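Local coordinates for protein macrophomate synthase intermolecular Diels-Alderase (Macrophoma commelinae, PDB 1IZC) that belongs to the HpcH/HpaI aldolase/citrate lyase family of TIM-barrel enzymes and holds a magnesium ion and pyruvic acid in its ligand pocket, at residues Y17-L22 / P168-T173; V67-E72 / L79-A84; A87-H90 / S96-I99. The protein carries 1 engineered substitution. One frame throughout, in Å; residues are numbered along the deposited sequence.

Contact 1 (Y17-L22 / P168-T173); sequences YRSAML and PYNVAT
Ser19 OG is gripped by two water molecules, and through them it is tied to both Asn170 and Thr173, so that two distant parts of the chain meet by solvent-mediated bonding. The setting is the periphery of a TIM barrel, where the loop leading into helix 28-37 faces the start of helix 171-177. One water lies 2.7 Å from Ser19 OG and gives a hydrogen bond of 2.9 Å to Asn170 OD1. The other, also 2.7 Å from Ser19 OG, donates to Thr173 OG1 at 2.6 Å. Thr173 OG1 in turn donates to Asn170 OD1 over 2.6 Å, coming from 17° off the carbonyl plane. The five oxygens therefore form a closed ring of hydrogen bonds, which holds each water by two bonds, and the water at Asn170 also accepts weakly from Met21 N. Ser19 can take part because its hydroxyl swings to the side facing away from its own backbone N (chi1 -170°). Direct contact is slight: Thr173 CG2 approaches Ser19 OG to 3.6 Å. Asn170 occupies the N-cap position but does not cap with its side chain; Asp167 accepts from Ala172 N instead, while Asn170 ND2 donates to Ala161 O. Thr173 OG1 has a further partner in Ser162 OG.

On the other side of the serine, Arg18 reaches forward along its own loop. Its NE meets Ser19 O at 3.0 Å in the guanidinium plane, nearly head-on to the carbonyl (C=O...N angle 168°). NH1 forms a salt bridge with Glu93 of the second subunit, whose Tyr5 adds a cation-pi contact, so the loop that binds helix 171-177 through water also faces the oligomer. Leu22 CD2 covers one face of this guanidinium, 3.5 Å above its centre.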
ATOM      1  N   TYR A  17      -9.797 -16.798  26.923  1.00 10.24           N
ATOM      2  CA  TYR A  17      -9.244 -15.527  27.386  1.00  8.14           C
ATOM      3  C   TYR A  17      -9.595 -14.275  26.593  1.00 10.85           C
ATOM      4  O   TYR A  17      -9.057 -13.201  26.877  1.00 10.44           O
ATOM      5  CB  TYR A  17      -7.719 -15.671  27.464  1.00 10.78           C
ATOM      6  CG  TYR A  17      -7.299 -16.878  28.265  1.00 10.10           C
ATOM      7  CD1 TYR A  17      -7.442 -16.892  29.655  1.00 14.07           C
ATOM      8  CD2 TYR A  17      -6.811 -18.026  27.639  1.00 12.11           C
ATOM      9  CE1 TYR A  17      -7.113 -18.019  30.395  1.00 12.21           C
ATOM     10  CE2 TYR A  17      -6.473 -19.162  28.376  1.00 12.44           C
ATOM     11  CZ  TYR A  17      -6.629 -19.145  29.753  1.00 12.06           C
ATOM     12  OH  TYR A  17      -6.294 -20.252  30.501  1.00 12.38           O
ATOM     13  N   ARG A  18     -10.499 -14.373  25.622  1.00  8.82           N
ATOM     14  CA  ARG A  18     -10.817 -13.177  24.834  1.00  9.76           C
ATOM     15  C   ARG A  18     -11.515 -12.084  25.631  1.00 11.19           C
ATOM     16  O   ARG A  18     -12.192 -12.360  26.630  1.00 10.25           O
ATOM     17  CB  ARG A  18     -11.683 -13.529  23.621  1.00 10.11           C
ATOM     18  CG  ARG A  18     -13.054 -14.119  23.978  1.00  9.71           C
ATOM     19  CD  ARG A  18     -14.001 -13.988  22.787  1.00 11.00           C
ATOM     20  NE  ARG A  18     -14.445 -12.609  22.627  1.00  9.13           N
ATOM     21  CZ  ARG A  18     -15.181 -12.174  21.609  1.00 10.11           C
ATOM     22  NH1 ARG A  18     -15.553 -13.016  20.649  1.00 10.88           N
ATOM     23  NH2 ARG A  18     -15.555 -10.901  21.561  1.00  8.49           N
ATOM     24  N   SER A  19     -11.331 -10.841  25.200  1.00 10.97           N
ATOM     25  CA  SER A  19     -11.982  -9.707  25.856  1.00 12.56           C
ATOM     26  C   SER A  19     -13.396  -9.570  25.292  1.00 10.63           C
ATOM     27  O   SER A  19     -13.791 -10.338  24.414  1.00 12.02           O
ATOM     28  CB  SER A  19     -11.203  -8.419  25.595  1.00 11.61           C
ATOM     29  OG  SER A  19     -11.699  -7.371  26.402  1.00 15.59           O
ATOM     30  N   ALA A  20     -14.156  -8.595  25.786  1.00 10.54           N
ATOM     31  CA  ALA A  20     -15.520  -8.392  25.305  1.00  8.42           C
ATOM     32  C   ALA A  20     -15.500  -8.035  23.821  1.00 11.77           C
ATOM     33  O   ALA A  20     -16.417  -8.381  23.086  1.00 13.32           O
ATOM     34  CB  ALA A  20     -16.209  -7.286  26.100  1.00 12.63           C
ATOM     35  N   MET A  21     -14.466  -7.313  23.399  1.00  9.61           N
ATOM     36  CA  MET A  21     -14.318  -6.933  21.991  1.00 11.48           C
ATOM     37  C   MET A  21     -12.947  -7.386  21.520  1.00 11.14           C
ATOM     38  O   MET A  21     -11.947  -7.218  22.227  1.00  9.51           O
ATOM     39  CB  MET A  21     -14.470  -5.424  21.818  1.00 13.18           C
ATOM     40  CG  MET A  21     -15.818  -4.900  22.327  1.00 14.74           C
ATOM     41  SD  MET A  21     -16.169  -3.241  21.757  1.00 15.70           S
ATOM     42  CE  MET A  21     -14.768  -2.362  22.402  1.00 11.74           C
ATOM     43  N   LEU A  22     -12.889  -7.935  20.313  1.00  8.47           N
ATOM     44  CA  LEU A  22     -11.632  -8.469  19.802  1.00 10.41           C
ATOM     45  C   LEU A  22     -10.600  -7.433  19.372  1.00  9.28           C
ATOM     46  O   LEU A  22      -9.506  -7.788  18.935  1.00 11.36           O
ATOM     47  CB  LEU A  22     -11.920  -9.467  18.677  1.00  9.46           C
ATOM     48  CG  LEU A  22     -12.755 -10.676  19.130  1.00  7.99           C
ATOM     49  CD1 LEU A  22     -13.035 -11.560  17.925  1.00 11.18           C
ATOM     50  CD2 LEU A  22     -12.026 -11.469  20.214  1.00  8.60           C
ATOM     51  N   PRO A 168     -15.972   1.570  30.796  1.00 30.01           N
ATOM     52  CA  PRO A 168     -16.304   2.106  29.465  1.00 30.45           C
ATOM     53  C   PRO A 168     -15.103   2.463  28.594  1.00 26.66           C
ATOM     54  O   PRO A 168     -15.221   2.586  27.370  1.00 25.08           O
ATOM     55  CB  PRO A 168     -17.142   3.350  29.786  1.00 34.24           C
ATOM     56  CG  PRO A 168     -17.694   3.072  31.135  1.00 34.32           C
ATOM     57  CD  PRO A 168     -16.517   2.455  31.840  1.00 34.10           C
ATOM     58  N   TYR A 169     -13.950   2.638  29.221  1.00 22.66           N
ATOM     59  CA  TYR A 169     -12.757   2.995  28.484  1.00 17.22           C
ATOM     60  C   TYR A 169     -11.750   1.861  28.414  1.00 14.54           C
ATOM     61  O   TYR A 169     -10.655   2.010  27.872  1.00 13.99           O
ATOM     62  CB  TYR A 169     -12.167   4.248  29.108  1.00 26.95           C
ATOM     63  CG  TYR A 169     -13.220   5.330  29.134  1.00 30.74           C
ATOM     64  CD1 TYR A 169     -14.094   5.458  30.219  1.00 32.12           C
ATOM     65  CD2 TYR A 169     -13.429   6.141  28.018  1.00 24.84           C
ATOM     66  CE1 TYR A 169     -15.160   6.364  30.187  1.00 34.58           C
ATOM     67  CE2 TYR A 169     -14.491   7.045  27.971  1.00 33.50           C
ATOM     68  CZ  TYR A 169     -15.354   7.151  29.056  1.00 31.47           C
ATOM     69  OH  TYR A 169     -16.422   8.023  28.994  1.00 36.29           O
ATOM     70  N   ASN A 170     -12.149   0.722  28.965  1.00 12.84           N
ATOM     71  CA  ASN A 170     -11.323  -0.472  28.964  1.00 10.61           C
ATOM     72  C   ASN A 170      -9.956  -0.279  29.607  1.00 14.17           C
ATOM     73  O   ASN A 170      -8.976  -0.925  29.249  1.00 10.67           O
ATOM     74  CB  ASN A 170     -11.204  -1.003  27.522  1.00 11.02           C
ATOM     75  CG  ASN A 170     -12.333  -1.972  27.174  1.00 11.94           C
ATOM     76  OD1 ASN A 170     -12.285  -3.135  27.554  1.00 12.52           O
ATOM     77  ND2 ASN A 170     -13.362  -1.487  26.469  1.00 11.34           N
ATOM     78  N   VAL A 171      -9.895   0.625  30.575  1.00 12.75           N
ATOM     79  CA  VAL A 171      -8.655   0.851  31.295  1.00 14.91           C
ATOM     80  C   VAL A 171      -8.349  -0.384  32.146  1.00 12.27           C
ATOM     81  O   VAL A 171      -7.194  -0.771  32.289  1.00 14.19           O
ATOM     82  CB  VAL A 171      -8.775   2.093  32.212  1.00 13.68           C
ATOM     83  CG1 VAL A 171      -7.683   2.074  33.273  1.00 19.59           C
ATOM     84  CG2 VAL A 171      -8.660   3.352  31.370  1.00 16.78           C
ATOM     85  N   ALA A 172      -9.383  -1.002  32.708  1.00 13.37           N
ATOM     86  CA  ALA A 172      -9.188  -2.189  33.538  1.00 14.85           C
ATOM     87  C   ALA A 172      -8.732  -3.346  32.655  1.00 14.50           C
ATOM     88  O   ALA A 172      -7.851  -4.127  33.021  1.00 12.54           O
ATOM     89  CB  ALA A 172     -10.498  -2.558  34.258  1.00 15.00           C
ATOM     90  N   THR A 173      -9.351  -3.453  31.486  1.00 11.49           N
ATOM     91  CA  THR A 173      -8.999  -4.513  30.546  1.00 11.28           C
ATOM     92  C   THR A 173      -7.512  -4.441  30.257  1.00 13.81           C
ATOM     93  O   THR A 173      -6.780  -5.434  30.371  1.00 12.56           O
ATOM     94  CB  THR A 173      -9.762  -4.339  29.231  1.00  9.12           C
ATOM     95  OG1 THR A 173     -11.159  -4.475  29.486  1.00 11.38           O
ATOM     96  CG2 THR A 173      -9.317  -5.390  28.206  1.00  9.48           C
TER
HETATM   97  O   HOH W   1     -12.926  -5.102  25.575  1.00 13.49           O
HETATM   98  O   HOH W   2     -12.183  -6.844  29.017  1.00 15.95           O

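Contact 2 (V67-E72 / L79-A84); sequences VWIDVE and LELHDA
A single methyl, Leu81 CD1, touches both Ile69 of strand 66-70 and Val71 just beyond its end: it lies 3.6 Å from Val71 CG2 and 4.0 Å from Ile69 CG2. The contact is a strand-helix interface of a TIM barrel, in which the inner strand 66-70 and the outer helix 78-91 belong to one beta-alpha-beta unit. Leu81 CD2 also lies 3.8 Å from Val71 CG2, so both branches of the leucine embrace that valine methyl, the two side chains crossing at about a right angle. Holding CG opposite the backbone N (chi1 170°) extends the leucine toward the sheet. One helical turn on, Ala84 CB receives the far end of the isoleucine, CD1, at 4.2 Å.

The alternation of the strand carries on into the residue after it: Ile69 and Val71 point toward the helix, Asp70 between them away. Asp70 OD2 also accepts from Trp152 of the fourth subunit. Phe76 packs against both Ile69 and Leu81, extending the apolar layer. With methyl groups alone meeting here, the interface rests on shape and exclusion of water, while the acid Asp70 is turned to the other face of the strand, toward the pocket residue Arg101.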
ATOM      1  N   VAL A  67       0.069 -15.553  18.576  1.00  9.25           N
ATOM      2  CA  VAL A  67       0.830 -15.213  17.376  1.00  8.05           C
ATOM      3  C   VAL A  67       1.827 -14.212  17.943  1.00  7.98           C
ATOM      4  O   VAL A  67       1.436 -13.234  18.580  1.00  9.83           O
ATOM      5  CB  VAL A  67      -0.030 -14.516  16.296  1.00  9.72           C
ATOM      6  CG1 VAL A  67       0.872 -14.084  15.126  1.00  8.12           C
ATOM      7  CG2 VAL A  67      -1.111 -15.479  15.791  1.00 11.04           C
ATOM      8  N   TRP A  68       3.110 -14.492  17.747  1.00  7.33           N
ATOM      9  CA  TRP A  68       4.202 -13.665  18.241  1.00  8.75           C
ATOM     10  C   TRP A  68       4.691 -12.837  17.056  1.00 10.06           C
ATOM     11  O   TRP A  68       5.345 -13.361  16.158  1.00 10.35           O
ATOM     12  CB  TRP A  68       5.301 -14.606  18.744  1.00 10.71           C
ATOM     13  CG  TRP A  68       6.404 -14.009  19.528  1.00 17.77           C
ATOM     14  CD1 TRP A  68       6.453 -13.848  20.886  1.00 25.12           C
ATOM     15  CD2 TRP A  68       7.670 -13.575  19.024  1.00 18.47           C
ATOM     16  NE1 TRP A  68       7.680 -13.345  21.257  1.00 23.38           N
ATOM     17  CE2 TRP A  68       8.443 -13.165  20.131  1.00 24.34           C
ATOM     18  CE3 TRP A  68       8.228 -13.498  17.743  1.00 24.30           C
ATOM     19  CZ2 TRP A  68       9.753 -12.679  19.995  1.00 24.27           C
ATOM     20  CZ3 TRP A  68       9.535 -13.015  17.606  1.00 29.08           C
ATOM     21  CH2 TRP A  68      10.277 -12.612  18.727  1.00 23.77           C
ATOM     22  N   ILE A  69       4.375 -11.546  17.057  1.00  9.03           N
ATOM     23  CA  ILE A  69       4.768 -10.676  15.951  1.00  6.43           C
ATOM     24  C   ILE A  69       6.054  -9.938  16.289  1.00  8.42           C
ATOM     25  O   ILE A  69       6.141  -9.272  17.318  1.00  8.00           O
ATOM     26  CB  ILE A  69       3.650  -9.665  15.638  1.00  6.16           C
ATOM     27  CG1 ILE A  69       2.344 -10.422  15.367  1.00 10.34           C
ATOM     28  CG2 ILE A  69       4.046  -8.783  14.444  1.00 10.38           C
ATOM     29  CD1 ILE A  69       1.141  -9.518  15.106  1.00 13.90           C
ATOM     30  N   ASP A  70       7.052 -10.056  15.418  1.00  7.88           N
ATOM     31  CA  ASP A  70       8.335  -9.411  15.652  1.00  8.83           C
ATOM     32  C   ASP A  70       8.445  -8.078  14.922  1.00 11.20           C
ATOM     33  O   ASP A  70       8.589  -8.032  13.698  1.00 11.67           O
ATOM     34  CB  ASP A  70       9.469 -10.345  15.220  1.00  9.01           C
ATOM     35  CG  ASP A  70      10.841  -9.763  15.495  1.00 13.42           C
ATOM     36  OD1 ASP A  70      10.932  -8.761  16.227  1.00 14.67           O
ATOM     37  OD2 ASP A  70      11.831 -10.328  14.989  1.00 20.34           O
ATOM     38  N   VAL A  71       8.374  -6.990  15.679  1.00 10.38           N
ATOM     39  CA  VAL A  71       8.481  -5.673  15.094  1.00 12.47           C
ATOM     40  C   VAL A  71       9.913  -5.177  15.235  1.00 12.81           C
ATOM     41  O   VAL A  71      10.298  -4.210  14.587  1.00 11.66           O
ATOM     42  CB  VAL A  71       7.492  -4.681  15.761  1.00 17.37           C
ATOM     43  CG1 VAL A  71       7.596  -3.319  15.125  1.00 19.79           C
ATOM     44  CG2 VAL A  71       6.086  -5.200  15.613  1.00 21.73           C
ATOM     45  N   GLU A  72      10.716  -5.826  16.078  1.00  8.47           N
ATOM     46  CA  GLU A  72      12.097  -5.367  16.180  1.00  6.55           C
ATOM     47  C   GLU A  72      12.780  -5.612  14.844  1.00  6.96           C
ATOM     48  O   GLU A  72      13.490  -4.742  14.334  1.00 10.88           O
ATOM     49  CB  GLU A  72      12.895  -6.088  17.271  1.00  8.67           C
ATOM     50  CG  GLU A  72      14.362  -5.597  17.290  1.00 11.92           C
ATOM     51  CD  GLU A  72      15.268  -6.343  18.267  1.00 14.32           C
ATOM     52  OE1 GLU A  72      14.988  -7.519  18.591  1.00 11.35           O
ATOM     53  OE2 GLU A  72      16.282  -5.743  18.687  1.00 12.87           O
ATOM     54  N   LEU A  79       0.513   0.915  10.105  1.00  7.19           N
ATOM     55  CA  LEU A  79      -0.860   0.498   9.866  1.00  9.17           C
ATOM     56  C   LEU A  79      -0.945  -1.009   9.674  1.00  8.60           C
ATOM     57  O   LEU A  79      -1.884  -1.647  10.158  1.00  9.13           O
ATOM     58  CB  LEU A  79      -1.440   1.234   8.650  1.00  8.95           C
ATOM     59  CG  LEU A  79      -2.894   0.875   8.295  1.00 10.88           C
ATOM     60  CD1 LEU A  79      -3.790   1.061   9.503  1.00 15.20           C
ATOM     61  CD2 LEU A  79      -3.362   1.763   7.138  1.00 12.87           C
ATOM     62  N   GLU A  80       0.036  -1.577   8.980  1.00  8.59           N
ATOM     63  CA  GLU A  80       0.056  -3.018   8.744  1.00 11.14           C
ATOM     64  C   GLU A  80       0.226  -3.814  10.046  1.00  7.50           C
ATOM     65  O   GLU A  80      -0.327  -4.905  10.177  1.00  8.27           O
ATOM     66  CB  GLU A  80       1.151  -3.363   7.732  1.00 10.58           C
ATOM     67  CG  GLU A  80       0.787  -3.043   6.250  1.00 19.69           C
ATOM     68  CD  GLU A  80       0.539  -1.555   5.935  1.00 28.37           C
ATOM     69  OE1 GLU A  80       1.095  -0.667   6.609  1.00 18.74           O
ATOM     70  OE2 GLU A  80      -0.211  -1.270   4.972  1.00 35.35           O
ATOM     71  N   LEU A  81       0.985  -3.271  11.000  1.00  7.96           N
ATOM     72  CA  LEU A  81       1.167  -3.915  12.308  1.00  6.76           C
ATOM     73  C   LEU A  81      -0.199  -3.932  13.005  1.00  6.54           C
ATOM     74  O   LEU A  81      -0.636  -4.946  13.557  1.00  7.14           O
ATOM     75  CB  LEU A  81       2.159  -3.126  13.169  1.00  5.60           C
ATOM     76  CG  LEU A  81       2.248  -3.553  14.644  1.00  8.70           C
ATOM     77  CD1 LEU A  81       2.622  -5.051  14.750  1.00 10.31           C
ATOM     78  CD2 LEU A  81       3.304  -2.696  15.345  1.00  8.78           C
ATOM     79  N   HIS A  82      -0.850  -2.778  13.002  1.00  7.92           N
ATOM     80  CA  HIS A  82      -2.184  -2.629  13.588  1.00  7.44           C
ATOM     81  C   HIS A  82      -3.138  -3.646  12.955  1.00  8.10           C
ATOM     82  O   HIS A  82      -3.874  -4.338  13.660  1.00  7.23           O
ATOM     83  CB  HIS A  82      -2.663  -1.183  13.353  1.00  7.21           C
ATOM     84  CG  HIS A  82      -4.139  -0.957  13.542  1.00  7.57           C
ATOM     85  ND1 HIS A  82      -5.051  -1.131  12.524  1.00 10.94           N
ATOM     86  CD2 HIS A  82      -4.842  -0.476  14.598  1.00 11.04           C
ATOM     87  CE1 HIS A  82      -6.252  -0.762  12.939  1.00 12.41           C
ATOM     88  NE2 HIS A  82      -6.153  -0.359  14.194  1.00 12.71           N
ATOM     89  N   ASP A  83      -3.109  -3.757  11.631  1.00  6.03           N
ATOM     90  CA  ASP A  83      -4.004  -4.687  10.953  1.00  8.63           C
ATOM     91  C   ASP A  83      -3.664  -6.142  11.233  1.00  7.01           C
ATOM     92  O   ASP A  83      -4.565  -6.982  11.298  1.00  6.13           O
ATOM     93  CB  ASP A  83      -3.993  -4.448   9.433  1.00  8.16           C
ATOM     94  CG  ASP A  83      -4.692  -3.144   9.030  1.00 11.89           C
ATOM     95  OD1 ASP A  83      -5.357  -2.519   9.872  1.00 11.72           O
ATOM     96  OD2 ASP A  83      -4.590  -2.756   7.849  1.00 15.36           O
ATOM     97  N   ALA A  84      -2.379  -6.450  11.405  1.00  6.92           N
ATOM     98  CA  ALA A  84      -1.971  -7.824  11.666  1.00  7.02           C
ATOM     99  C   ALA A  84      -2.450  -8.234  13.061  1.00  6.81           C
ATOM    100  O   ALA A  84      -2.941  -9.346  13.269  1.00  7.27           O
ATOM    101  CB  ALA A  84      -0.432  -7.955  11.573  1.00  7.33           C
TER

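Contact 3 (A87-H90 / S96-I99)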
ATOM      1  N   ALA A  87      -6.108  -8.777  12.816  1.00  6.65           N
ATOM      2  CA  ALA A  87      -6.385 -10.033  12.104  1.00  6.48           C
ATOM      3  C   ALA A  87      -6.116 -11.280  12.950  1.00  7.67           C
ATOM      4  O   ALA A  87      -6.893 -12.247  12.911  1.00  8.23           O
ATOM      5  CB  ALA A  87      -5.581 -10.096  10.806  1.00  6.34           C
ATOM      6  N   ALA A  88      -5.022 -11.280  13.708  1.00  5.61           N
ATOM      7  CA  ALA A  88      -4.715 -12.443  14.550  1.00  6.25           C
ATOM      8  C   ALA A  88      -5.851 -12.740  15.523  1.00  7.69           C
ATOM      9  O   ALA A  88      -6.268 -13.890  15.686  1.00  8.72           O
ATOM     10  CB  ALA A  88      -3.418 -12.209  15.337  1.00  5.42           C
ATOM     11  N   GLN A  89      -6.347 -11.708  16.191  1.00  7.99           N
ATOM     12  CA  GLN A  89      -7.410 -11.925  17.145  1.00  6.64           C
ATOM     13  C   GLN A  89      -8.774 -12.169  16.518  1.00  9.47           C
ATOM     14  O   GLN A  89      -9.526 -12.999  17.002  1.00 10.53           O
ATOM     15  CB  GLN A  89      -7.475 -10.757  18.144  1.00  8.24           C
ATOM     16  CG  GLN A  89      -6.275 -10.738  19.088  1.00 12.48           C
ATOM     17  CD  GLN A  89      -6.591 -10.142  20.459  1.00 13.41           C
ATOM     18  OE1 GLN A  89      -6.495 -10.824  21.489  1.00 15.49           O
ATOM     19  NE2 GLN A  89      -6.953  -8.870  20.479  1.00 12.81           N
ATOM     20  N   HIS A  90      -9.090 -11.479  15.425  1.00 10.02           N
ATOM     21  CA  HIS A  90     -10.408 -11.662  14.808  1.00  7.56           C
ATOM     22  C   HIS A  90     -10.535 -12.954  14.008  1.00  8.07           C
ATOM     23  O   HIS A  90     -11.552 -13.633  14.106  1.00  8.95           O
ATOM     24  CB  HIS A  90     -10.749 -10.454  13.912  1.00 10.75           C
ATOM     25  CG  HIS A  90     -10.998  -9.181  14.671  1.00  9.52           C
ATOM     26  ND1 HIS A  90     -12.267  -8.727  14.973  1.00 13.38           N
ATOM     27  CD2 HIS A  90     -10.140  -8.286  15.223  1.00  4.37           C
ATOM     28  CE1 HIS A  90     -12.177  -7.611  15.679  1.00  5.46           C
ATOM     29  NE2 HIS A  90     -10.899  -7.326  15.842  1.00 12.94           N
ATOM     30  N   SER A  96      -6.432 -16.794  19.610  1.00  8.44           N
ATOM     31  CA  SER A  96      -5.010 -16.472  19.520  1.00  7.35           C
ATOM     32  C   SER A  96      -4.641 -15.135  20.132  1.00 10.24           C
ATOM     33  O   SER A  96      -4.950 -14.082  19.578  1.00 12.42           O
ATOM     34  CB  SER A  96      -4.556 -16.471  18.059  1.00  8.55           C
ATOM     35  OG  SER A  96      -4.931 -17.685  17.422  1.00  9.27           O
ATOM     36  N   LEU A  97      -3.961 -15.172  21.269  1.00  8.47           N
ATOM     37  CA  LEU A  97      -3.526 -13.931  21.900  1.00  8.20           C
ATOM     38  C   LEU A  97      -2.355 -13.388  21.080  1.00  9.98           C
ATOM     39  O   LEU A  97      -1.689 -14.143  20.370  1.00 13.40           O
ATOM     40  CB  LEU A  97      -3.082 -14.212  23.330  1.00  8.55           C
ATOM     41  CG  LEU A  97      -4.223 -14.802  24.159  1.00 12.37           C
ATOM     42  CD1 LEU A  97      -3.719 -15.108  25.554  1.00 13.78           C
ATOM     43  CD2 LEU A  97      -5.397 -13.816  24.192  1.00 15.91           C
ATOM     44  N   VAL A  98      -2.096 -12.087  21.173  1.00  8.20           N
ATOM     45  CA  VAL A  98      -1.004 -11.514  20.404  1.00  8.08           C
ATOM     46  C   VAL A  98       0.103 -10.972  21.285  1.00  8.69           C
ATOM     47  O   VAL A  98      -0.149 -10.206  22.217  1.00 10.98           O
ATOM     48  CB  VAL A  98      -1.496 -10.363  19.484  1.00 11.75           C
ATOM     49  CG1 VAL A  98      -0.312  -9.750  18.745  1.00 11.86           C
ATOM     50  CG2 VAL A  98      -2.530 -10.881  18.507  1.00 10.08           C
ATOM     51  N   ILE A  99       1.327 -11.402  20.996  1.00  7.29           N
ATOM     52  CA  ILE A  99       2.514 -10.947  21.722  1.00  7.82           C
ATOM     53  C   ILE A  99       3.359 -10.237  20.677  1.00 10.03           C
ATOM     54  O   ILE A  99       3.519 -10.736  19.547  1.00  9.31           O
ATOM     55  CB  ILE A  99       3.298 -12.134  22.308  1.00  9.50           C
ATOM     56  CG1 ILE A  99       2.426 -12.847  23.347  1.00 11.16           C
ATOM     57  CG2 ILE A  99       4.607 -11.646  22.942  1.00  9.63           C
ATOM     58  CD1 ILE A  99       2.932 -14.246  23.721  1.00 14.08           C
TER
HETATM   59  O   HOH W   3      -4.022 -10.161  22.333  1.00 11.11           O
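Apolar packing is centred on Val98 CG2, the branch turned toward the helix. Ala88 CB comes within 3.5 Å of it, and the aliphatic part of Gln89 crosses the valine at a slant, with Gln89 CG 3.8 Å from the same methyl. The small alanine is consistent with the close approach of helix and strand, and the packing continues to strand 66-70, where Ala88 meets Val67 and Val98 meets Ile69.

Polar links are indirect. A water donates weakly to Gln89 OE1 at 2.7 Å and accepts from Val98 N at 3.0 Å; it takes up the strand N-H and links it weakly to the helix side chain. Gln89 carries CG opposite its carbonyl carbon (chi1 -70°) and runs extended beyond it, which carries the amide across to this water. The other end of that amide, NE2, is bonded to Tyr24 O, fixing its rotation. Ser96 OG is turned elsewhere, to Pro64 O. Ser92 connects the two segments at the turn: its hydroxyl is hydrogen-bonded to both Ala88 O and Ser96 N.

Polar atoms also meet carbon. Ser96 O faces Gln89 CG at 3.6 Å and is buried without any hydrogen-bond partner in the model, a probable energetic cost. Ser96 CB rests 3.9 Å from Ala88 O, and Leu97 CD2 brushes Gln89 OE1 from 4.2 Å.

After helix 78-91 the chain turns back through a short connection, and strand 97-101 begins against the helix's last turns, the return half of the beta-alpha-beta crossover from which a TIM barrel is built.

In the fold
Contacts 2 and 3 use successive portions of helix 78-91 against neighbouring strands 66-70 and 97-101, and their strands are joined directly by Ile69 N to Ile99 O and Val67 N to Leu97 O, both probable hydrogen bonds. They lie nearer the chain's centre and form the buried layer between barrel strands and helix 78-91. Contact 1 is peripheral, 20 Å from contact 2 between centres, yet largely buried in the assembly, and it joins a loop to a helix start. It still meets contact 3, where Leu22 O packs against Gln89 NE2. The chemistry differs accordingly: contact 2 is made by methyls, contact 3 by methyls and a water together, contact 1 chiefly by two waters.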